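Local structure of protein arginine N-methyltransferase SFM1 (Saccharomyces cerevisiae, 5C74) at residues Ile5-Glu10 with Leu18-Ile23; Pro166-Asn171 with Pro190-Gly195. The protein transfers a single methyl group from S-adenosyl-L-methionine to an arginine of ribosomal protein S3, as a SPOUT-family protein-arginine N-methyltransferase. One frame throughout, in Å; residues are numbered along the deposited sequence.

Interaction 1 of 2, residues Ile5-Glu10 with Leu18-Ile23; sequences IEHMEE and LEYSQI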
ATOM      1  N   ILE A   5      -0.035 -15.860   1.704  1.00 12.64           N
ATOM      2  CA  ILE A   5      -0.574 -14.642   2.303  1.00 12.04           C
ATOM      3  C   ILE A   5      -1.705 -14.139   1.442  1.00 13.24           C
ATOM      4  O   ILE A   5      -1.508 -13.872   0.262  1.00 15.01           O
ATOM      5  CB  ILE A   5       0.497 -13.524   2.429  1.00 17.06           C
ATOM      6  CG1 ILE A   5       1.656 -13.974   3.322  1.00 15.19           C
ATOM      7  CG2 ILE A   5      -0.133 -12.245   2.977  1.00 16.21           C
ATOM      8  CD1 ILE A   5       2.814 -13.007   3.328  1.00 16.17           C
ATOM      9  N   GLU A   6      -2.893 -14.016   2.007  1.00 11.91           N
ATOM     10  CA  GLU A   6      -3.989 -13.439   1.246  1.00 14.79           C
ATOM     11  C   GLU A   6      -3.772 -11.934   1.198  1.00 16.47           C
ATOM     12  O   GLU A   6      -3.719 -11.279   2.236  1.00 16.28           O
ATOM     13  CB  GLU A   6      -5.340 -13.762   1.881  1.00 17.17           C
ATOM     14  CG  GLU A   6      -5.671 -15.254   1.935  1.00 18.53           C
ATOM     15  CD  GLU A   6      -7.145 -15.499   2.198  1.00 23.33           C
ATOM     16  OE1 GLU A   6      -7.688 -14.880   3.147  1.00 19.81           O
ATOM     17  OE2 GLU A   6      -7.762 -16.285   1.436  1.00 22.91           O
ATOM     18  N   HIS A   7      -3.656 -11.382  -0.002  1.00 13.82           N
ATOM     19  CA  HIS A   7      -3.411  -9.954  -0.143  1.00 10.59           C
ATOM     20  C   HIS A   7      -4.657  -9.380  -0.772  1.00 17.19           C
ATOM     21  O   HIS A   7      -4.700  -9.188  -1.970  1.00 15.44           O
ATOM     22  CB  HIS A   7      -2.167  -9.677  -1.000  1.00 13.64           C
ATOM     23  CG  HIS A   7      -1.787  -8.224  -1.066  1.00 16.81           C
ATOM     24  ND1 HIS A   7      -0.818  -7.670  -0.255  1.00 16.20           N
ATOM     25  CD2 HIS A   7      -2.255  -7.210  -1.842  1.00 16.28           C
ATOM     26  CE1 HIS A   7      -0.704  -6.377  -0.527  1.00 19.81           C
ATOM     27  NE2 HIS A   7      -1.563  -6.075  -1.487  1.00 16.49           N
ATOM     28  N   MET A   8      -5.678  -9.146   0.047  1.00 16.17           N
ATOM     29  CA  MET A   8      -7.011  -8.833  -0.456  1.00 15.81           C
ATOM     30  C   MET A   8      -7.284  -7.338  -0.390  1.00 29.49           C
ATOM     31  O   MET A   8      -8.288  -6.894   0.170  1.00 38.17           O
ATOM     32  CB  MET A   8      -8.075  -9.594   0.338  1.00 19.16           C
ATOM     33  CG  MET A   8      -7.945 -11.138   0.268  1.00 18.44           C
ATOM     34  SD  MET A   8      -9.098 -12.048   1.348  1.00 10.98           S
ATOM     35  CE  MET A   8     -10.650 -11.789   0.492  1.00 26.29           C
ATOM     36  N   GLU A   9      -6.370  -6.565  -0.945  1.00 20.22           N
ATOM     37  CA  GLU A   9      -6.515  -5.121  -0.935  1.00 25.90           C
ATOM     38  C   GLU A   9      -5.821  -4.604  -2.163  1.00 18.42           C
ATOM     39  O   GLU A   9      -4.911  -5.237  -2.696  1.00 16.14           O
ATOM     40  CB  GLU A   9      -5.916  -4.501   0.336  1.00 30.47           C
ATOM     41  CG  GLU A   9      -4.392  -4.600   0.399  1.00 39.53           C
ATOM     42  CD  GLU A   9      -3.804  -4.088   1.709  1.00 52.46           C
ATOM     43  OE1 GLU A   9      -2.725  -4.584   2.103  1.00 52.42           O
ATOM     44  OE2 GLU A   9      -4.410  -3.191   2.335  1.00 54.50           O
ATOM     45  N   GLU A  10      -6.268  -3.452  -2.632  1.00 19.54           N
ATOM     46  CA  GLU A  10      -5.635  -2.812  -3.760  1.00 23.86           C
ATOM     47  C   GLU A  10      -4.330  -2.171  -3.287  1.00 27.43           C
ATOM     48  O   GLU A  10      -4.310  -1.515  -2.250  1.00 25.75           O
ATOM     49  CB  GLU A  10      -6.568  -1.755  -4.350  1.00 29.23           C
ATOM     50  CG  GLU A  10      -6.035  -1.094  -5.582  1.00 39.57           C
ATOM     51  CD  GLU A  10      -5.825  -2.082  -6.699  1.00 43.63           C
ATOM     52  OE1 GLU A  10      -4.826  -1.933  -7.434  1.00 43.02           O
ATOM     53  OE2 GLU A  10      -6.664  -3.000  -6.840  1.00 42.80           O
ATOM     54  N   LEU A  18       8.481  -3.679   1.897  1.00 14.28           N
ATOM     55  CA  LEU A  18       9.672  -4.018   2.660  1.00 14.71           C
ATOM     56  C   LEU A  18       9.488  -5.348   3.389  1.00 13.32           C
ATOM     57  O   LEU A  18      10.422  -6.162   3.427  1.00 13.05           O
ATOM     58  CB  LEU A  18      10.023  -2.909   3.656  1.00 15.99           C
ATOM     59  CG  LEU A  18      10.362  -1.556   3.018  1.00 17.87           C
ATOM     60  CD1 LEU A  18      10.729  -0.549   4.127  1.00 19.61           C
ATOM     61  CD2 LEU A  18      11.514  -1.715   2.034  1.00 16.06           C
ATOM     62  N   GLU A  19       8.301  -5.569   3.962  1.00 12.18           N
ATOM     63  CA  GLU A  19       8.044  -6.835   4.665  1.00 12.00           C
ATOM     64  C   GLU A  19       8.044  -8.022   3.725  1.00 14.50           C
ATOM     65  O   GLU A  19       8.678  -9.048   4.016  1.00 13.47           O
ATOM     66  CB  GLU A  19       6.727  -6.776   5.435  1.00 15.41           C
ATOM     67  CG  GLU A  19       6.824  -5.800   6.610  1.00 20.10           C
ATOM     68  CD  GLU A  19       5.735  -5.982   7.666  1.00 27.98           C
ATOM     69  OE1 GLU A  19       4.752  -6.735   7.429  1.00 26.64           O
ATOM     70  OE2 GLU A  19       5.890  -5.366   8.747  1.00 22.31           O
ATOM     71  N   TYR A  20       7.346  -7.903   2.602  1.00 12.66           N
ATOM     72  CA  TYR A  20       7.354  -8.996   1.617  1.00 13.97           C
ATOM     73  C   TYR A  20       8.760  -9.274   1.086  1.00 17.29           C
ATOM     74  O   TYR A  20       9.124 -10.431   0.870  1.00 12.86           O
ATOM     75  CB  TYR A  20       6.416  -8.688   0.444  1.00 10.21           C
ATOM     76  CG  TYR A  20       4.940  -8.757   0.781  1.00 14.50           C
ATOM     77  CD1 TYR A  20       4.489  -9.208   2.025  1.00 17.53           C
ATOM     78  CD2 TYR A  20       3.986  -8.390  -0.161  1.00 12.29           C
ATOM     79  CE1 TYR A  20       3.131  -9.262   2.308  1.00 23.83           C
ATOM     80  CE2 TYR A  20       2.643  -8.440   0.117  1.00 11.77           C
ATOM     81  CZ  TYR A  20       2.214  -8.882   1.335  1.00 17.64           C
ATOM     82  OH  TYR A  20       0.861  -8.918   1.559  1.00 16.31           O
ATOM     83  N   SER A  21       9.544  -8.216   0.857  1.00 13.24           N
ATOM     84  CA  SER A  21      10.908  -8.383   0.377  1.00 15.25           C
ATOM     85  C   SER A  21      11.725  -9.174   1.382  1.00 13.25           C
ATOM     86  O   SER A  21      12.509 -10.038   0.998  1.00 14.42           O
ATOM     87  CB  SER A  21      11.585  -7.032   0.125  1.00 16.54           C
ATOM     88  OG  SER A  21      10.906  -6.320  -0.892  1.00 16.54           O
ATOM     89  N   GLN A  22      11.556  -8.859   2.667  1.00 12.53           N
ATOM     90  CA  GLN A  22      12.296  -9.556   3.715  1.00 16.79           C
ATOM     91  C   GLN A  22      11.897 -11.029   3.755  1.00 17.56           C
ATOM     92  O   GLN A  22      12.748 -11.919   3.887  1.00 14.28           O
ATOM     93  CB  GLN A  22      12.053  -8.896   5.078  1.00 16.94           C
ATOM     94  CG  GLN A  22      12.827  -9.540   6.226  1.00 21.88           C
ATOM     95  CD  GLN A  22      14.220  -8.987   6.380  1.00 28.41           C
ATOM     96  OE1 GLN A  22      14.778  -8.377   5.457  1.00 27.59           O
ATOM     97  NE2 GLN A  22      14.795  -9.180   7.568  1.00 35.97           N
ATOM     98  N   ILE A  23      10.602 -11.290   3.621  1.00 16.51           N
ATOM     99  CA  ILE A  23      10.111 -12.683   3.590  1.00 13.48           C
ATOM    100  C   ILE A  23      10.723 -13.469   2.426  1.00 16.72           C
ATOM    101  O   ILE A  23      11.224 -14.588   2.610  1.00 12.93           O
ATOM    102  CB  ILE A  23       8.565 -12.712   3.517  1.00 14.74           C
ATOM    103  CG1 ILE A  23       7.992 -12.186   4.848  1.00 13.90           C
ATOM    104  CG2 ILE A  23       8.046 -14.111   3.209  1.00 14.83           C
ATOM    105  CD1 ILE A  23       6.505 -11.764   4.801  1.00 11.97           C
TER
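Tyr-20 reaches from the helix across to His-7, and the two polar atoms at the end of that reach form a hydrogen bond. From CB, where CG stands anti to the carbonyl carbon and beside the backbone N (chi1 -71°), the ring runs out toward the strand. Its CE1 atom lies 3.9 Å from Ile-5 CD1, which approaches obliquely; its CE2 lies 3.6 Å from His-7 ND1. At the tip, OH is 2.8 Å from His-7 ND1, nearly straight at 172°, while Ile-5 CG2 packs 3.8 Å from the same OH. The bond lies at the edge of both rings, near their planes; the rings meet rim to rim, with their planes inclined at 66°, and neither lies over the other. The other ring nitrogen of His-7, NE2, is bonded to the carbonyl of Gly-11, and Phe-12 stacks on the imidazole, so both nitrogens and one face have partners. These residues join strand 2-6 and the turn after it to helix 14-27, the first strand and helix of a beta-alpha-beta unit completed by strand 32-35 in the parallel sheet. Beyond the tyrosine, Ile-5 CD1 and Ile-23 CD1 meet tip to tip at 4.2 Å; branched aliphatic residues suit this buried layer, where Thr-140 touches both. A phenylalanine in place of Tyr-20 would keep the ring but would probably leave His-7 ND1 without its mate and the imidazole less firmly fixed in rotation.

Interaction 2 of 2, residues Pro166-Asn171 with Pro190-Gly195; sequences PEFRFN and PILPEG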
ATOM      1  N   PRO A 166       8.797  -2.950  20.978  1.00 15.64           N
ATOM      2  CA  PRO A 166      10.046  -2.193  21.049  1.00 18.69           C
ATOM      3  C   PRO A 166       9.813  -0.725  20.765  1.00 23.02           C
ATOM      4  O   PRO A 166       8.908  -0.380  20.006  1.00 17.03           O
ATOM      5  CB  PRO A 166      10.893  -2.805  19.947  1.00 13.91           C
ATOM      6  CG  PRO A 166       9.880  -3.314  18.949  1.00 12.34           C
ATOM      7  CD  PRO A 166       8.777  -3.860  19.821  1.00 12.22           C
ATOM      8  N   GLU A 167      10.621   0.125  21.376  1.00 17.74           N
ATOM      9  CA  GLU A 167      10.547   1.557  21.122  1.00 21.27           C
ATOM     10  C   GLU A 167      11.839   2.000  20.448  1.00 23.37           C
ATOM     11  O   GLU A 167      12.931   1.640  20.898  1.00 30.30           O
ATOM     12  CB  GLU A 167      10.323   2.322  22.434  1.00 25.04           C
ATOM     13  CG  GLU A 167      10.244   3.829  22.279  1.00 31.02           C
ATOM     14  CD  GLU A 167      10.043   4.537  23.615  1.00 35.96           C
ATOM     15  OE1 GLU A 167       8.926   5.033  23.864  1.00 29.59           O
ATOM     16  OE2 GLU A 167      11.002   4.594  24.415  1.00 38.54           O
ATOM     17  N   PHE A 168      11.717   2.762  19.366  1.00 16.94           N
ATOM     18  CA  PHE A 168      12.873   3.253  18.630  1.00 18.31           C
ATOM     19  C   PHE A 168      13.008   4.760  18.812  1.00 23.69           C
ATOM     20  O   PHE A 168      12.164   5.512  18.345  1.00 21.04           O
ATOM     21  CB  PHE A 168      12.751   2.895  17.155  1.00 20.99           C
ATOM     22  CG  PHE A 168      12.600   1.418  16.911  1.00 21.95           C
ATOM     23  CD1 PHE A 168      13.718   0.594  16.818  1.00 26.60           C
ATOM     24  CD2 PHE A 168      11.345   0.850  16.817  1.00 19.21           C
ATOM     25  CE1 PHE A 168      13.579  -0.778  16.599  1.00 22.58           C
ATOM     26  CE2 PHE A 168      11.191  -0.509  16.606  1.00 21.27           C
ATOM     27  CZ  PHE A 168      12.317  -1.331  16.502  1.00 20.05           C
ATOM     28  N   ARG A 169      14.067   5.185  19.493  1.00 24.32           N
ATOM     29  CA  ARG A 169      14.286   6.605  19.783  1.00 26.54           C
ATOM     30  C   ARG A 169      15.167   7.267  18.716  1.00 29.92           C
ATOM     31  O   ARG A 169      16.226   6.745  18.374  1.00 34.66           O
ATOM     32  CB  ARG A 169      14.916   6.770  21.180  1.00 24.00           C
ATOM     33  CG  ARG A 169      15.094   8.240  21.589  1.00 23.06           C
ATOM     34  CD  ARG A 169      15.158   8.455  23.096  1.00 33.42           C
ATOM     35  NE  ARG A 169      13.864   8.268  23.754  1.00 34.89           N
ATOM     36  CZ  ARG A 169      12.846   9.121  23.680  1.00 31.93           C
ATOM     37  NH1 ARG A 169      12.934  10.224  22.947  1.00 30.95           N
ATOM     38  NH2 ARG A 169      11.718   8.852  24.320  1.00 36.72           N
ATOM     39  N   PHE A 170      14.731   8.413  18.196  1.00 22.79           N
ATOM     40  CA  PHE A 170      15.476   9.113  17.142  1.00 26.51           C
ATOM     41  C   PHE A 170      16.084  10.427  17.631  1.00 31.96           C
ATOM     42  O   PHE A 170      16.990  10.971  17.001  1.00 36.52           O
ATOM     43  CB  PHE A 170      14.569   9.361  15.939  1.00 27.51           C
ATOM     44  CG  PHE A 170      13.916   8.110  15.426  1.00 27.11           C
ATOM     45  CD1 PHE A 170      14.677   7.122  14.818  1.00 30.21           C
ATOM     46  CD2 PHE A 170      12.553   7.903  15.580  1.00 24.73           C
ATOM     47  CE1 PHE A 170      14.097   5.957  14.366  1.00 25.84           C
ATOM     48  CE2 PHE A 170      11.959   6.741  15.124  1.00 22.16           C
ATOM     49  CZ  PHE A 170      12.734   5.766  14.512  1.00 28.36           C
ATOM     50  N   ASN A 171      15.572  10.929  18.749  1.00 31.26           N
ATOM     51  CA  ASN A 171      16.186  12.045  19.470  1.00 31.10           C
ATOM     52  C   ASN A 171      15.538  12.175  20.840  1.00 35.23           C
ATOM     53  O   ASN A 171      14.678  11.373  21.200  1.00 27.36           O
ATOM     54  CB  ASN A 171      16.083  13.365  18.692  1.00 37.34           C
ATOM     55  CG  ASN A 171      14.656  13.748  18.359  1.00 39.84           C
ATOM     56  OD1 ASN A 171      13.875  14.112  19.237  1.00 41.10           O
ATOM     57  ND2 ASN A 171      14.314  13.691  17.075  1.00 42.06           N
ATOM     58  N   PRO A 190      15.572  -6.026  17.910  1.00 16.84           N
ATOM     59  CA  PRO A 190      14.479  -6.637  17.153  1.00 13.95           C
ATOM     60  C   PRO A 190      14.852  -6.745  15.670  1.00 16.74           C
ATOM     61  O   PRO A 190      15.504  -5.860  15.106  1.00 16.36           O
ATOM     62  CB  PRO A 190      13.302  -5.675  17.394  1.00 16.01           C
ATOM     63  CG  PRO A 190      13.958  -4.335  17.680  1.00 19.26           C
ATOM     64  CD  PRO A 190      15.241  -4.676  18.415  1.00 17.76           C
ATOM     65  N   ILE A 191      14.475  -7.854  15.048  1.00 16.57           N
ATOM     66  CA  ILE A 191      14.757  -8.062  13.640  1.00 15.93           C
ATOM     67  C   ILE A 191      13.675  -7.408  12.804  1.00 16.74           C
ATOM     68  O   ILE A 191      12.510  -7.804  12.879  1.00 15.24           O
ATOM     69  CB  ILE A 191      14.848  -9.565  13.301  1.00 12.53           C
ATOM     70  CG1 ILE A 191      16.044 -10.184  14.045  1.00 15.46           C
ATOM     71  CG2 ILE A 191      14.968  -9.785  11.787  1.00 17.24           C
ATOM     72  CD1 ILE A 191      16.069 -11.727  13.987  1.00 16.29           C
ATOM     73  N   LEU A 192      14.074  -6.401  12.034  1.00 16.22           N
ATOM     74  CA  LEU A 192      13.170  -5.669  11.143  1.00 15.17           C
ATOM     75  C   LEU A 192      13.573  -5.902   9.697  1.00 15.12           C
ATOM     76  O   LEU A 192      14.742  -6.134   9.424  1.00 17.46           O
ATOM     77  CB  LEU A 192      13.212  -4.159  11.428  1.00 18.20           C
ATOM     78  CG  LEU A 192      12.852  -3.539  12.776  1.00 26.66           C
ATOM     79  CD1 LEU A 192      12.429  -2.088  12.606  1.00 28.21           C
ATOM     80  CD2 LEU A 192      11.782  -4.300  13.485  1.00 28.36           C
ATOM     81  N   PRO A 193      12.617  -5.793   8.754  1.00 15.42           N
ATOM     82  CA  PRO A 193      12.972  -5.855   7.334  1.00 15.39           C
ATOM     83  C   PRO A 193      14.020  -4.807   6.998  1.00 16.79           C
ATOM     84  O   PRO A 193      14.029  -3.743   7.632  1.00 17.27           O
ATOM     85  CB  PRO A 193      11.643  -5.540   6.619  1.00 16.39           C
ATOM     86  CG  PRO A 193      10.592  -5.995   7.597  1.00 13.04           C
ATOM     87  CD  PRO A 193      11.165  -5.655   8.964  1.00 11.95           C
ATOM     88  N   GLU A 194      14.884  -5.081   6.024  1.00 17.25           N
ATOM     89  CA  GLU A 194      15.774  -4.051   5.526  1.00 21.02           C
ATOM     90  C   GLU A 194      14.942  -2.818   5.177  1.00 20.12           C
ATOM     91  O   GLU A 194      13.868  -2.943   4.579  1.00 18.16           O
ATOM     92  CB  GLU A 194      16.557  -4.544   4.302  1.00 25.07           C
ATOM     93  CG  GLU A 194      17.467  -5.738   4.599  1.00 27.30           C
ATOM     94  CD  GLU A 194      18.298  -6.181   3.389  1.00 37.42           C
ATOM     95  OE1 GLU A 194      18.225  -5.532   2.323  1.00 33.26           O
ATOM     96  OE2 GLU A 194      19.031  -7.184   3.513  1.00 41.78           O
ATOM     97  N   GLY A 195      15.412  -1.641   5.585  1.00 14.74           N
ATOM     98  CA  GLY A 195      14.730  -0.412   5.226  1.00 16.75           C
ATOM     99  C   GLY A 195      13.609   0.018   6.161  1.00 20.01           C
ATOM    100  O   GLY A 195      13.163   1.162   6.095  1.00 17.61           O
TER
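Phe-168 and Pro-190 run antiparallel alongside one another, so that the far rim of the phenyl comes level with the proline ring. Pro-190 CG comes within 3.6 Å of Phe-168 CZ and 3.7 Å of CE1 of the same ring, approaching obliquely. Leu-192 and Phe-168 point at one another from their two segments, and Leu-192 CD1 lies 4.0 Å from Phe-168 CZ, again at a slant. The phenyl is thus met at its outer end by two aliphatic groups from one loop. Its CG stands anti to the carbonyl carbon (chi1 -57°), a setting that carries the ring out toward that loop. Pro-166 adds a lighter touch, its CB 4.1 Å from Pro-190 CG, so that the same proline corner serves both residues. Compact, rigid proline rings suit a join of this kind, since they offer apolar surface while restricting the backbone. Tyr-182 touches Pro-166, Pro-190 and Leu-192, and Leu-197 touches Phe-168, extending the apolar cluster. What results is a small, partly buried hydrophobic patch by which the central strand 162-169 of a three-stranded antiparallel sheet packs against the loop leading into helix 196-205, whose N-cap position is Gly-195.

Starting from the N terminus, interaction 1 closes first, over a short connection of seven residues, four of them the first turn of helix 14-27. The chain then completes the parallel sheet and helix 140-151 before interaction 2 opens, and that contact closes a longer loop of eighteen residues holding strands 174-177 and 181-183. The two are in series, neither nested nor crossed, with centres about 20 Å apart. They nevertheless meet in space: Gln-22 of helix 14-27 lies against Leu-192, Pro-193 and Glu-194, with a weak hydrogen bond from Glu-194 N to Gln-22 OE1. The loop held by the antiparallel sheet therefore also rests on helix 14-27, which flanks the parallel sheet.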